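Local coordinates for protein metazoan TIR-STING fusion (Crassostrea gigas, PDB 6WT6) that is of unknown function but joins a TIR domain to a STING ligand-binding domain in one chain and assembles as a two-chain complex, at residues 89-94 with 98-103; 174-179 with 310-315; 186-191 with 315-320. One frame throughout, in Å; residues are numbered along the deposited sequence.

Contact 1. Residues 89-94 with 98-103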
ATOM      1  N   LEU A  89      -2.903  14.412 -20.154  1.00 55.53           N
ATOM      2  CA  LEU A  89      -1.523  14.018 -20.416  1.00 54.00           C
ATOM      3  C   LEU A  89      -1.203  14.259 -21.886  1.00 60.06           C
ATOM      4  O   LEU A  89      -1.860  13.695 -22.767  1.00 65.28           O
ATOM      5  CB  LEU A  89      -1.294  12.548 -20.062  1.00 51.97           C
ATOM      6  CG  LEU A  89      -1.468  12.104 -18.607  1.00 53.79           C
ATOM      7  CD1 LEU A  89      -1.220  10.606 -18.487  1.00 56.79           C
ATOM      8  CD2 LEU A  89      -0.540  12.875 -17.683  1.00 53.17           C
ATOM      9  N   VAL A  90      -0.198  15.094 -22.147  1.00 62.13           N
ATOM     10  CA  VAL A  90       0.263  15.371 -23.505  1.00 63.86           C
ATOM     11  C   VAL A  90       1.431  14.427 -23.780  1.00 68.13           C
ATOM     12  O   VAL A  90       2.571  14.699 -23.397  1.00 69.25           O
ATOM     13  CB  VAL A  90       0.663  16.835 -23.683  1.00 63.33           C
ATOM     14  CG1 VAL A  90       1.033  17.108 -25.133  1.00 63.10           C
ATOM     15  CG2 VAL A  90      -0.460  17.753 -23.226  1.00 63.45           C
ATOM     16  N   ILE A  91       1.147  13.320 -24.457  1.00 70.45           N
ATOM     17  CA  ILE A  91       2.103  12.235 -24.643  1.00 74.37           C
ATOM     18  C   ILE A  91       2.525  12.221 -26.107  1.00 78.55           C
ATOM     19  O   ILE A  91       1.739  11.855 -26.991  1.00 79.49           O
ATOM     20  CB  ILE A  91       1.515  10.884 -24.221  1.00 73.26           C
ATOM     21  CG1 ILE A  91       1.149  10.915 -22.735  1.00 71.92           C
ATOM     22  CG2 ILE A  91       2.498   9.764 -24.520  1.00 72.16           C
ATOM     23  CD1 ILE A  91       0.639   9.597 -22.206  1.00 70.50           C
ATOM     24  N   SER A  92       3.775  12.606 -26.359  1.00 80.05           N
ATOM     25  CA  SER A  92       4.356  12.651 -27.695  1.00 82.08           C
ATOM     26  C   SER A  92       5.521  11.669 -27.772  1.00 84.55           C
ATOM     27  O   SER A  92       5.844  11.024 -26.765  1.00 85.35           O
ATOM     28  CB  SER A  92       4.818  14.075 -28.018  1.00 83.17           C
ATOM     29  OG  SER A  92       5.900  14.463 -27.189  1.00 81.61           O
ATOM     30  N   PRO A  93       6.165  11.500 -28.934  1.00 84.46           N
ATOM     31  CA  PRO A  93       7.409  10.714 -28.944  1.00 84.26           C
ATOM     32  C   PRO A  93       8.489  11.300 -28.053  1.00 82.97           C
ATOM     33  O   PRO A  93       9.236  10.548 -27.416  1.00 79.00           O
ATOM     34  CB  PRO A  93       7.816  10.724 -30.426  1.00 87.74           C
ATOM     35  CG  PRO A  93       7.035  11.840 -31.043  1.00 88.67           C
ATOM     36  CD  PRO A  93       5.740  11.839 -30.303  1.00 86.21           C
ATOM     37  N   ALA A  94       8.586  12.628 -27.982  1.00 85.98           N
ATOM     38  CA  ALA A  94       9.586  13.260 -27.131  1.00 86.66           C
ATOM     39  C   ALA A  94       9.194  13.221 -25.660  1.00 87.22           C
ATOM     40  O   ALA A  94      10.072  13.241 -24.789  1.00 87.36           O
ATOM     41  CB  ALA A  94       9.821  14.705 -27.572  1.00 87.02           C
ATOM     42  N   SER A  98      11.830  12.181 -22.030  1.00 89.76           N
ATOM     43  CA  SER A  98      12.208  13.361 -21.267  1.00 89.59           C
ATOM     44  C   SER A  98      12.343  13.120 -19.772  1.00 86.58           C
ATOM     45  O   SER A  98      12.606  14.084 -19.045  1.00 89.89           O
ATOM     46  CB  SER A  98      11.179  14.466 -21.493  1.00 90.40           C
ATOM     47  OG  SER A  98       9.867  13.991 -21.249  1.00 89.79           O
ATOM     48  N   GLU A  99      12.149  11.883 -19.300  1.00 79.06           N
ATOM     49  CA  GLU A  99      12.073  11.541 -17.879  1.00 72.12           C
ATOM     50  C   GLU A  99      10.794  12.091 -17.255  1.00 65.06           C
ATOM     51  O   GLU A  99      10.374  11.638 -16.185  1.00 56.53           O
ATOM     52  CB  GLU A  99      13.297  12.042 -17.107  1.00 75.58           C
ATOM     53  CG  GLU A  99      14.618  11.459 -17.571  1.00 81.29           C
ATOM     54  CD  GLU A  99      15.808  12.181 -16.967  1.00 85.14           C
ATOM     55  OE1 GLU A  99      16.781  12.451 -17.705  1.00 87.47           O
ATOM     56  OE2 GLU A  99      15.764  12.493 -15.755  1.00 84.43           O
ATOM     57  N   TRP A 100      10.175  13.075 -17.913  1.00 65.88           N
ATOM     58  CA  TRP A 100       8.826  13.484 -17.539  1.00 65.72           C
ATOM     59  C   TRP A 100       7.866  12.304 -17.609  1.00 65.92           C
ATOM     60  O   TRP A 100       6.933  12.206 -16.803  1.00 69.80           O
ATOM     61  CB  TRP A 100       8.355  14.622 -18.447  1.00 65.06           C
ATOM     62  CG  TRP A 100       6.898  14.961 -18.306  1.00 61.51           C
ATOM     63  CD1 TRP A 100       6.347  15.894 -17.471  1.00 58.89           C
ATOM     64  CD2 TRP A 100       5.806  14.378 -19.030  1.00 59.66           C
ATOM     65  NE1 TRP A 100       4.981  15.922 -17.629  1.00 55.39           N
ATOM     66  CE2 TRP A 100       4.625  15.001 -18.578  1.00 57.33           C
ATOM     67  CE3 TRP A 100       5.714  13.386 -20.012  1.00 59.89           C
ATOM     68  CZ2 TRP A 100       3.368  14.668 -19.079  1.00 59.60           C
ATOM     69  CZ3 TRP A 100       4.465  13.051 -20.501  1.00 59.88           C
ATOM     70  CH2 TRP A 100       3.310  13.695 -20.039  1.00 59.84           C
ATOM     71  N   SER A 101       8.079  11.400 -18.571  1.00 67.19           N
ATOM     72  CA  SER A 101       7.299  10.170 -18.643  1.00 68.13           C
ATOM     73  C   SER A 101       7.576   9.239 -17.467  1.00 66.22           C
ATOM     74  O   SER A 101       6.736   8.388 -17.153  1.00 64.08           O
ATOM     75  CB  SER A 101       7.585   9.449 -19.957  1.00 70.46           C
ATOM     76  OG  SER A 101       8.957   9.101 -20.053  1.00 72.79           O
ATOM     77  N   LYS A 102       8.730   9.379 -16.817  1.00 69.66           N
ATOM     78  CA  LYS A 102       9.109   8.551 -15.680  1.00 71.36           C
ATOM     79  C   LYS A 102       8.913   9.249 -14.342  1.00 63.66           C
ATOM     80  O   LYS A 102       9.250   8.674 -13.303  1.00 57.66           O
ATOM     81  CB  LYS A 102      10.576   8.115 -15.811  1.00 80.60           C
ATOM     82  CG  LYS A 102      10.884   7.263 -17.036  1.00 85.97           C
ATOM     83  CD  LYS A 102      10.430   5.821 -16.855  1.00 87.82           C
ATOM     84  CE  LYS A 102      10.810   4.971 -18.060  1.00 89.83           C
ATOM     85  NZ  LYS A 102      10.601   3.515 -17.818  1.00 88.75           N
ATOM     86  N   PHE A 103       8.379  10.470 -14.338  1.00 63.71           N
ATOM     87  CA  PHE A 103       8.298  11.250 -13.111  1.00 62.12           C
ATOM     88  C   PHE A 103       6.947  11.942 -12.982  1.00 61.66           C
ATOM     89  O   PHE A 103       6.027  11.407 -12.356  1.00 54.58           O
ATOM     90  CB  PHE A 103       9.437  12.273 -13.068  1.00 67.18           C
ATOM     91  CG  PHE A 103       9.773  12.750 -11.686  1.00 68.99           C
ATOM     92  CD1 PHE A 103      10.265  11.870 -10.738  1.00 70.64           C
ATOM     93  CD2 PHE A 103       9.616  14.080 -11.340  1.00 74.67           C
ATOM     94  CE1 PHE A 103      10.579  12.304  -9.468  1.00 73.03           C
ATOM     95  CE2 PHE A 103       9.931  14.523 -10.071  1.00 75.13           C
ATOM     96  CZ  PHE A 103      10.412  13.632  -9.133  1.00 75.87           C
TER

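Contact 2. Residues 174-179 with 310-315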
ATOM      1  N   ASN A 174      -4.515  -1.386  -4.665  1.00 33.40           N
ATOM      2  CA  ASN A 174      -3.940  -2.496  -3.916  1.00 33.03           C
ATOM      3  C   ASN A 174      -3.269  -1.980  -2.648  1.00 31.70           C
ATOM      4  O   ASN A 174      -2.474  -1.036  -2.688  1.00 31.90           O
ATOM      5  CB  ASN A 174      -2.941  -3.274  -4.776  1.00 36.26           C
ATOM      6  CG  ASN A 174      -2.575  -4.627  -4.169  1.00 44.27           C
ATOM      7  OD1 ASN A 174      -3.265  -5.132  -3.282  1.00 48.76           O
ATOM      8  ND2 ASN A 174      -1.487  -5.219  -4.650  1.00 43.34           N
ATOM      9  N   LEU A 175      -3.608  -2.596  -1.515  1.00 27.88           N
ATOM     10  CA  LEU A 175      -3.081  -2.224  -0.208  1.00 21.54           C
ATOM     11  C   LEU A 175      -1.892  -3.074   0.222  1.00 18.72           C
ATOM     12  O   LEU A 175      -1.201  -2.703   1.181  1.00 23.96           O
ATOM     13  CB  LEU A 175      -4.186  -2.336   0.861  1.00 18.44           C
ATOM     14  CG  LEU A 175      -5.456  -1.505   0.672  1.00 18.76           C
ATOM     15  CD1 LEU A 175      -6.578  -1.997   1.579  1.00 15.58           C
ATOM     16  CD2 LEU A 175      -5.161  -0.035   0.941  1.00 20.84           C
ATOM     17  N   ALA A 176      -1.629  -4.186  -0.473  1.00 16.12           N
ATOM     18  CA  ALA A 176      -0.668  -5.177   0.007  1.00 18.47           C
ATOM     19  C   ALA A 176       0.704  -4.567   0.272  1.00 19.45           C
ATOM     20  O   ALA A 176       1.263  -4.715   1.365  1.00 23.68           O
ATOM     21  CB  ALA A 176      -0.558  -6.324  -1.000  1.00 13.86           C
ATOM     22  N   HIS A 177       1.263  -3.869  -0.719  1.00 16.24           N
ATOM     23  CA  HIS A 177       2.662  -3.465  -0.626  1.00 21.76           C
ATOM     24  C   HIS A 177       2.869  -2.379   0.420  1.00 19.02           C
ATOM     25  O   HIS A 177       3.852  -2.413   1.169  1.00 23.93           O
ATOM     26  CB  HIS A 177       3.166  -3.016  -1.997  1.00 27.99           C
ATOM     27  CG  HIS A 177       3.393  -4.151  -2.945  1.00 35.42           C
ATOM     28  ND1 HIS A 177       4.648  -4.652  -3.219  1.00 39.13           N
ATOM     29  CD2 HIS A 177       2.521  -4.906  -3.654  1.00 37.07           C
ATOM     30  CE1 HIS A 177       4.539  -5.655  -4.072  1.00 39.59           C
ATOM     31  NE2 HIS A 177       3.259  -5.831  -4.350  1.00 37.68           N
ATOM     32  N   GLY A 178       1.958  -1.408   0.492  1.00 13.53           N
ATOM     33  CA  GLY A 178       2.072  -0.392   1.523  1.00 15.02           C
ATOM     34  C   GLY A 178       1.958  -0.975   2.917  1.00 21.35           C
ATOM     35  O   GLY A 178       2.757  -0.664   3.803  1.00 24.52           O
ATOM     36  N   PHE A 179       0.960  -1.841   3.128  1.00 20.24           N
ATOM     37  CA  PHE A 179       0.806  -2.507   4.417  1.00 19.51           C
ATOM     38  C   PHE A 179       2.036  -3.339   4.754  1.00 17.84           C
ATOM     39  O   PHE A 179       2.602  -3.215   5.847  1.00 17.68           O
ATOM     40  CB  PHE A 179      -0.448  -3.392   4.417  1.00 15.96           C
ATOM     41  CG  PHE A 179      -1.746  -2.634   4.572  1.00 18.89           C
ATOM     42  CD1 PHE A 179      -1.755  -1.269   4.802  1.00 21.94           C
ATOM     43  CD2 PHE A 179      -2.959  -3.301   4.504  1.00 25.86           C
ATOM     44  CE1 PHE A 179      -2.952  -0.583   4.943  1.00 23.91           C
ATOM     45  CE2 PHE A 179      -4.159  -2.618   4.651  1.00 27.59           C
ATOM     46  CZ  PHE A 179      -4.153  -1.259   4.869  1.00 22.44           C
ATOM     47  N   TYR A 310      -1.038 -10.821   2.869  1.00 23.61           N
ATOM     48  CA  TYR A 310      -0.463 -12.014   3.479  1.00 26.15           C
ATOM     49  C   TYR A 310       0.661 -12.582   2.623  1.00 26.68           C
ATOM     50  O   TYR A 310       1.728 -12.941   3.135  1.00 25.95           O
ATOM     51  CB  TYR A 310      -1.579 -13.043   3.691  1.00 33.73           C
ATOM     52  CG  TYR A 310      -1.164 -14.367   4.284  1.00 39.18           C
ATOM     53  CD1 TYR A 310      -0.623 -14.443   5.559  1.00 39.97           C
ATOM     54  CD2 TYR A 310      -1.355 -15.548   3.584  1.00 40.26           C
ATOM     55  CE1 TYR A 310      -0.258 -15.656   6.103  1.00 41.92           C
ATOM     56  CE2 TYR A 310      -0.995 -16.763   4.119  1.00 41.15           C
ATOM     57  CZ  TYR A 310      -0.449 -16.813   5.380  1.00 40.99           C
ATOM     58  OH  TYR A 310      -0.087 -18.024   5.917  1.00 39.50           O
ATOM     59  N   LEU A 311       0.449 -12.641   1.310  1.00 26.89           N
ATOM     60  CA  LEU A 311       1.464 -13.164   0.405  1.00 24.75           C
ATOM     61  C   LEU A 311       2.672 -12.233   0.314  1.00 26.58           C
ATOM     62  O   LEU A 311       3.819 -12.696   0.295  1.00 21.94           O
ATOM     63  CB  LEU A 311       0.842 -13.382  -0.971  1.00 30.88           C
ATOM     64  CG  LEU A 311       1.727 -13.817  -2.134  1.00 39.92           C
ATOM     65  CD1 LEU A 311       2.505 -15.071  -1.771  1.00 45.81           C
ATOM     66  CD2 LEU A 311       0.861 -14.053  -3.364  1.00 41.91           C
ATOM     67  N   THR A 312       2.436 -10.920   0.252  1.00 24.60           N
ATOM     68  CA  THR A 312       3.545  -9.983   0.108  1.00 27.07           C
ATOM     69  C   THR A 312       4.406  -9.952   1.365  1.00 23.72           C
ATOM     70  O   THR A 312       5.639  -9.899   1.280  1.00 22.27           O
ATOM     71  CB  THR A 312       3.020  -8.584  -0.212  1.00 26.16           C
ATOM     72  OG1 THR A 312       2.171  -8.642  -1.364  1.00 25.70           O
ATOM     73  CG2 THR A 312       4.180  -7.640  -0.495  1.00 16.96           C
ATOM     74  N   LEU A 313       3.775  -9.985   2.540  1.00 21.74           N
ATOM     75  CA  LEU A 313       4.536 -10.021   3.783  1.00 23.95           C
ATOM     76  C   LEU A 313       5.405 -11.273   3.854  1.00 28.95           C
ATOM     77  O   LEU A 313       6.552 -11.216   4.315  1.00 34.26           O
ATOM     78  CB  LEU A 313       3.583  -9.948   4.979  1.00 19.12           C
ATOM     79  CG  LEU A 313       4.206  -9.835   6.374  1.00 22.23           C
ATOM     80  CD1 LEU A 313       5.086  -8.588   6.496  1.00 19.85           C
ATOM     81  CD2 LEU A 313       3.127  -9.834   7.448  1.00 21.27           C
ATOM     82  N   LYS A 314       4.888 -12.408   3.380  1.00 26.03           N
ATOM     83  CA  LYS A 314       5.665 -13.641   3.453  1.00 27.82           C
ATOM     84  C   LYS A 314       6.820 -13.647   2.457  1.00 27.43           C
ATOM     85  O   LYS A 314       7.858 -14.260   2.724  1.00 27.22           O
ATOM     86  CB  LYS A 314       4.752 -14.846   3.236  1.00 25.10           C
ATOM     87  CG  LYS A 314       3.766 -15.050   4.371  1.00 26.08           C
ATOM     88  CD  LYS A 314       2.678 -16.046   4.007  1.00 32.01           C
ATOM     89  CE  LYS A 314       3.111 -17.474   4.286  1.00 37.51           C
ATOM     90  NZ  LYS A 314       3.576 -18.167   3.062  1.00 40.92           N
ATOM     91  N   ARG A 315       6.666 -12.977   1.311  1.00 23.79           N
ATOM     92  CA  ARG A 315       7.780 -12.864   0.377  1.00 27.94           C
ATOM     93  C   ARG A 315       8.911 -12.038   0.977  1.00 30.58           C
ATOM     94  O   ARG A 315      10.090 -12.377   0.825  1.00 34.03           O
ATOM     95  CB  ARG A 315       7.317 -12.237  -0.939  1.00 32.73           C
ATOM     96  CG  ARG A 315       6.206 -12.983  -1.651  1.00 43.89           C
ATOM     97  CD  ARG A 315       6.531 -13.153  -3.120  1.00 51.73           C
ATOM     98  NE  ARG A 315       5.361 -13.511  -3.914  1.00 55.77           N
ATOM     99  CZ  ARG A 315       4.697 -12.654  -4.683  1.00 60.48           C
ATOM    100  NH1 ARG A 315       5.096 -11.391  -4.762  1.00 65.86           N
ATOM    101  NH2 ARG A 315       3.643 -13.058  -5.378  1.00 59.42           N
TER

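Contact 3. Residues 186-191 with 315-320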
ATOM      1  N   GLY A 186       8.730  -0.829   9.650  1.00 23.28           N
ATOM      2  CA  GLY A 186       8.314  -0.103  10.831  1.00 17.29           C
ATOM      3  C   GLY A 186       8.285  -0.912  12.104  1.00 22.19           C
ATOM      4  O   GLY A 186       8.148  -0.330  13.183  1.00 25.26           O
ATOM      5  N   TYR A 187       8.435  -2.234  12.019  1.00 19.17           N
ATOM      6  CA  TYR A 187       8.213  -3.079  13.188  1.00 22.55           C
ATOM      7  C   TYR A 187       8.938  -4.419  13.096  1.00 21.83           C
ATOM      8  O   TYR A 187       9.843  -4.691  13.892  1.00 26.30           O
ATOM      9  CB  TYR A 187       6.705  -3.311  13.383  1.00 23.51           C
ATOM     10  CG  TYR A 187       6.348  -4.136  14.599  1.00 24.10           C
ATOM     11  CD1 TYR A 187       6.618  -3.673  15.882  1.00 28.74           C
ATOM     12  CD2 TYR A 187       5.725  -5.369  14.469  1.00 24.51           C
ATOM     13  CE1 TYR A 187       6.290  -4.426  17.003  1.00 26.46           C
ATOM     14  CE2 TYR A 187       5.386  -6.126  15.587  1.00 24.18           C
ATOM     15  CZ  TYR A 187       5.674  -5.650  16.847  1.00 24.43           C
ATOM     16  OH  TYR A 187       5.347  -6.394  17.958  1.00 28.34           O
ATOM     17  N   LEU A 188       8.532  -5.268  12.142  1.00 19.31           N
ATOM     18  CA  LEU A 188       9.059  -6.629  12.092  1.00 21.19           C
ATOM     19  C   LEU A 188      10.572  -6.632  11.900  1.00 22.74           C
ATOM     20  O   LEU A 188      11.295  -7.340  12.610  1.00 24.09           O
ATOM     21  CB  LEU A 188       8.360  -7.426  10.987  1.00 21.90           C
ATOM     22  CG  LEU A 188       6.889  -7.815  11.231  1.00 22.35           C
ATOM     23  CD1 LEU A 188       6.381  -8.794  10.170  1.00 20.24           C
ATOM     24  CD2 LEU A 188       6.702  -8.396  12.624  1.00 20.02           C
ATOM     25  N   LYS A 189      11.074  -5.824  10.962  1.00 20.23           N
ATOM     26  CA  LYS A 189      12.513  -5.743  10.716  1.00 21.68           C
ATOM     27  C   LYS A 189      13.281  -5.298  11.955  1.00 27.98           C
ATOM     28  O   LYS A 189      14.462  -5.639  12.100  1.00 25.48           O
ATOM     29  CB  LYS A 189      12.789  -4.795   9.542  1.00 22.01           C
ATOM     30  CG  LYS A 189      14.255  -4.629   9.152  1.00 32.36           C
ATOM     31  CD  LYS A 189      14.906  -5.955   8.772  1.00 32.12           C
ATOM     32  CE  LYS A 189      16.299  -5.738   8.202  1.00 28.49           C
ATOM     33  NZ  LYS A 189      16.984  -7.013   7.856  1.00 27.76           N
ATOM     34  N   ILE A 190      12.627  -4.580  12.869  1.00 30.73           N
ATOM     35  CA  ILE A 190      13.300  -4.085  14.066  1.00 26.81           C
ATOM     36  C   ILE A 190      13.374  -5.165  15.143  1.00 29.22           C
ATOM     37  O   ILE A 190      14.427  -5.376  15.757  1.00 28.57           O
ATOM     38  CB  ILE A 190      12.586  -2.826  14.588  1.00 30.56           C
ATOM     39  CG1 ILE A 190      12.507  -1.770  13.489  1.00 34.37           C
ATOM     40  CG2 ILE A 190      13.298  -2.279  15.817  1.00 27.54           C
ATOM     41  CD1 ILE A 190      11.578  -0.613  13.815  1.00 35.27           C
ATOM     42  N   ILE A 191      12.270  -5.881  15.379  1.00 25.65           N
ATOM     43  CA  ILE A 191      12.171  -6.745  16.552  1.00 21.76           C
ATOM     44  C   ILE A 191      12.505  -8.203  16.242  1.00 23.19           C
ATOM     45  O   ILE A 191      13.075  -8.902  17.088  1.00 27.45           O
ATOM     46  CB  ILE A 191      10.774  -6.618  17.195  1.00 30.11           C
ATOM     47  CG1 ILE A 191       9.670  -6.992  16.205  1.00 30.34           C
ATOM     48  CG2 ILE A 191      10.551  -5.197  17.706  1.00 30.55           C
ATOM     49  CD1 ILE A 191       8.943  -8.259  16.569  1.00 36.70           C
ATOM     50  N   ARG A 315       6.666 -12.977   1.311  1.00 23.79           N
ATOM     51  CA  ARG A 315       7.780 -12.864   0.377  1.00 27.94           C
ATOM     52  C   ARG A 315       8.911 -12.038   0.977  1.00 30.58           C
ATOM     53  O   ARG A 315      10.090 -12.377   0.825  1.00 34.03           O
ATOM     54  CB  ARG A 315       7.317 -12.237  -0.939  1.00 32.73           C
ATOM     55  CG  ARG A 315       6.206 -12.983  -1.651  1.00 43.89           C
ATOM     56  CD  ARG A 315       6.531 -13.153  -3.120  1.00 51.73           C
ATOM     57  NE  ARG A 315       5.361 -13.511  -3.914  1.00 55.77           N
ATOM     58  CZ  ARG A 315       4.697 -12.654  -4.683  1.00 60.48           C
ATOM     59  NH1 ARG A 315       5.096 -11.391  -4.762  1.00 65.86           N
ATOM     60  NH2 ARG A 315       3.643 -13.058  -5.378  1.00 59.42           N
ATOM     61  N   ILE A 316       8.568 -10.946   1.664  1.00 26.22           N
ATOM     62  CA  ILE A 316       9.584 -10.079   2.250  1.00 21.28           C
ATOM     63  C   ILE A 316      10.296 -10.787   3.394  1.00 25.80           C
ATOM     64  O   ILE A 316      11.530 -10.766   3.484  1.00 37.53           O
ATOM     65  CB  ILE A 316       8.944  -8.760   2.714  1.00 25.71           C
ATOM     66  CG1 ILE A 316       8.317  -8.025   1.529  1.00 24.69           C
ATOM     67  CG2 ILE A 316       9.970  -7.886   3.416  1.00 26.85           C
ATOM     68  CD1 ILE A 316       7.449  -6.868   1.939  1.00 25.62           C
ATOM     69  N   LEU A 317       9.532 -11.426   4.285  1.00 25.05           N
ATOM     70  CA  LEU A 317      10.133 -12.079   5.444  1.00 25.24           C
ATOM     71  C   LEU A 317      11.038 -13.233   5.028  1.00 31.94           C
ATOM     72  O   LEU A 317      12.150 -13.375   5.552  1.00 36.15           O
ATOM     73  CB  LEU A 317       9.042 -12.567   6.402  1.00 23.93           C
ATOM     74  CG  LEU A 317       8.204 -11.494   7.113  1.00 26.86           C
ATOM     75  CD1 LEU A 317       7.047 -12.119   7.881  1.00 29.68           C
ATOM     76  CD2 LEU A 317       9.058 -10.645   8.044  1.00 27.35           C
ATOM     77  N   ASP A 318      10.588 -14.065   4.084  1.00 33.02           N
ATOM     78  CA  ASP A 318      11.410 -15.192   3.651  1.00 39.98           C
ATOM     79  C   ASP A 318      12.596 -14.756   2.802  1.00 39.85           C
ATOM     80  O   ASP A 318      13.559 -15.516   2.669  1.00 45.37           O
ATOM     81  CB  ASP A 318      10.564 -16.210   2.887  1.00 42.03           C
ATOM     82  CG  ASP A 318       9.648 -16.994   3.796  1.00 46.89           C
ATOM     83  OD1 ASP A 318       9.923 -17.040   5.013  1.00 48.97           O
ATOM     84  OD2 ASP A 318       8.654 -17.564   3.300  1.00 51.22           O
ATOM     85  N   THR A 319      12.546 -13.557   2.224  1.00 39.24           N
ATOM     86  CA  THR A 319      13.703 -13.014   1.523  1.00 42.82           C
ATOM     87  C   THR A 319      14.797 -12.590   2.498  1.00 42.56           C
ATOM     88  O   THR A 319      15.988 -12.692   2.180  1.00 48.30           O
ATOM     89  CB  THR A 319      13.260 -11.837   0.646  1.00 48.23           C
ATOM     90  OG1 THR A 319      12.681 -12.336  -0.566  1.00 48.48           O
ATOM     91  CG2 THR A 319      14.426 -10.905   0.313  1.00 53.24           C
ATOM     92  N   ASP A 320      14.413 -12.143   3.693  1.00 36.30           N
ATOM     93  CA  ASP A 320      15.357 -11.626   4.672  1.00 30.13           C
ATOM     94  C   ASP A 320      15.821 -12.766   5.572  1.00 29.51           C
ATOM     95  O   ASP A 320      15.009 -13.299   6.341  1.00 35.30           O
ATOM     96  CB  ASP A 320      14.708 -10.518   5.490  1.00 26.05           C
ATOM     97  CG  ASP A 320      15.675  -9.819   6.415  1.00 26.27           C
ATOM     98  OD1 ASP A 320      16.815 -10.300   6.577  1.00 31.83           O
ATOM     99  OD2 ASP A 320      15.289  -8.777   6.982  1.00 27.96           O
TER

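Contact 1. Residues 89-94 with 98-103
A chi1 of 170° carries the indole of Trp-100 back toward the strand that holds Val-90 and Ile-91, and chi2 of 92° stands the ring plane across the CA-CB-CG plane. The far corner of the six-membered ring makes the contact. Trp-100 CH2 lies 3.6 Å from Val-90 O, which approaches the ring obliquely, and 4.4 Å from Ile-91 CG1, which sits at the ring edge near its plane. A large flat side chain suits this place because it spans the distance between the loop and strand residues 89-91, where the CA atoms of Ile-91 and Ser-101 are 8.2 Å apart. The hydrogen bond of Val-90 O is with Ser-95 OG. The first segment runs from strand 84-91 of the parallel sheet of the TIR domain into the short helix 93-97, and the second follows that helix, so the indole packs back on the end of the strand from which its own chain has just departed. Ser-92, at the N-cap of that helix, bonds through OG to Ser-95 N, a role for which a short hydroxyl side chain is well fitted. Near the other end Ser-98 brings CB to 3.7 Å from Ala-94 O, while its OG is bonded to Ser-95 O. Glu-99 is the first residue to leave the helix, with a positive phi of 70°, and Trp-100 follows with its CB directed at the strand segment; Met-105 of helix 104-108 also touches the indole.

Contact 2. Residues 174-179 with 310-315
Helix 176-204 begins against the C-terminal half of helix 299-319, and the two backbones come close at Ala-176 and Thr-312, whose CA atoms are 6.4 Å apart. Such an approach suits small side chains: the methyl of Ala-176 meets Thr-312 OG1 at 3.6 Å. That hydroxyl is bonded to Arg-308 O one turn back in its own helix, so a polar atom is accommodated in a buried interface. The other branch of Thr-312 is directed at the histidine. Its methyl CG2, opposite the residue's own N along the CA-CB bond, lies over one face of the His-177 ring, 4.1 Å from its centroid and only 12° off the normal, a CH-pi contact. Although the CB of His-177 points away from the other helix, chi1 of -74° brings the ring back to receive the methyl. Its NE2 makes a weak hydrogen bond to Asp-110 of the second subunit. Ahead of the helix, Asn-174 OD1 accepts weakly from Ala-176 N, 3.4 Å away, a bond that caps the first turn. Phe-179 packs on Gly-178 of the second subunit, placing this close helix pair beside the dimer interface, as is typical of the STING ligand-binding domain, whose long N-terminal helix lines the contact between subunits.

Contact 3. Residues 186-191 with 315-320
Lys-189 and Asp-320 form a salt bridge between helix 176-204 and the residue that follows helix 299-319, with Lys-189 NZ 2.6 Å from Asp-320 OD2. The ammonium reaches OD2 on its syn side, 19° out of the carboxylate plane. A long lysine suits the position because its CB does not point at the other segment: a bend at chi2 (59°), followed by an extended chain, carries NZ over to the acid, and the two side chains cross at about a right angle. CD and CE of Lys-189 lie alongside OD2 because the chain runs past it to place NZ. Both partners have further bonds. Lys-189 NZ also pairs with Glu-322, so one ammonium is shared between two acids. Asp-320 OD2 takes a second hydrogen bond from Tyr-184 OH, and OD1 accepts from Glu-322 N, so both oxygens of this buried carboxylate are satisfied; such a setting would probably favour its ionised form. In the STING ligand-binding domain this ties helix 176-204 to the end of helix 299-319. Leucines suit the buried apolar part beside it: Leu-188 CD1 meets Leu-317 CD2 at 3.9 Å. Two backbone acceptors are doubly used. Arg-315 O receives Thr-319 OG1 at 2.9 Å. Thr-319 N reaches the same oxygen from the opposite face of the carbonyl plane. Tyr-187 O, within the wider pi-type turn at 186-188, accepts from both Ile-190 N and Ile-191 N. Asp-318 OD2 is hydrogen-bonded to His-82 NE2 of the second subunit.

Overall arrangement
From the N terminus, contact 1 comes first: it closes a very short loop inside the TIR domain, returning the chain after helix 93-97 to strand 84-91. It is complete before the first segment of contact 2, 174-179, is reached, and its centre lies 30 Å from that of contact 2 and 36 Å from that of contact 3. The other two are long-range closures that cross, since 174-179 and 186-191 on helix 176-204 are met in the same order by 310-315 and 315-320 on helix 299-319. Sharing Arg-315, with centres 12 Å apart, they join through Leu-313 and Leu-188, pinning the two helices together at successive levels. All three contacts have residues near the second subunit.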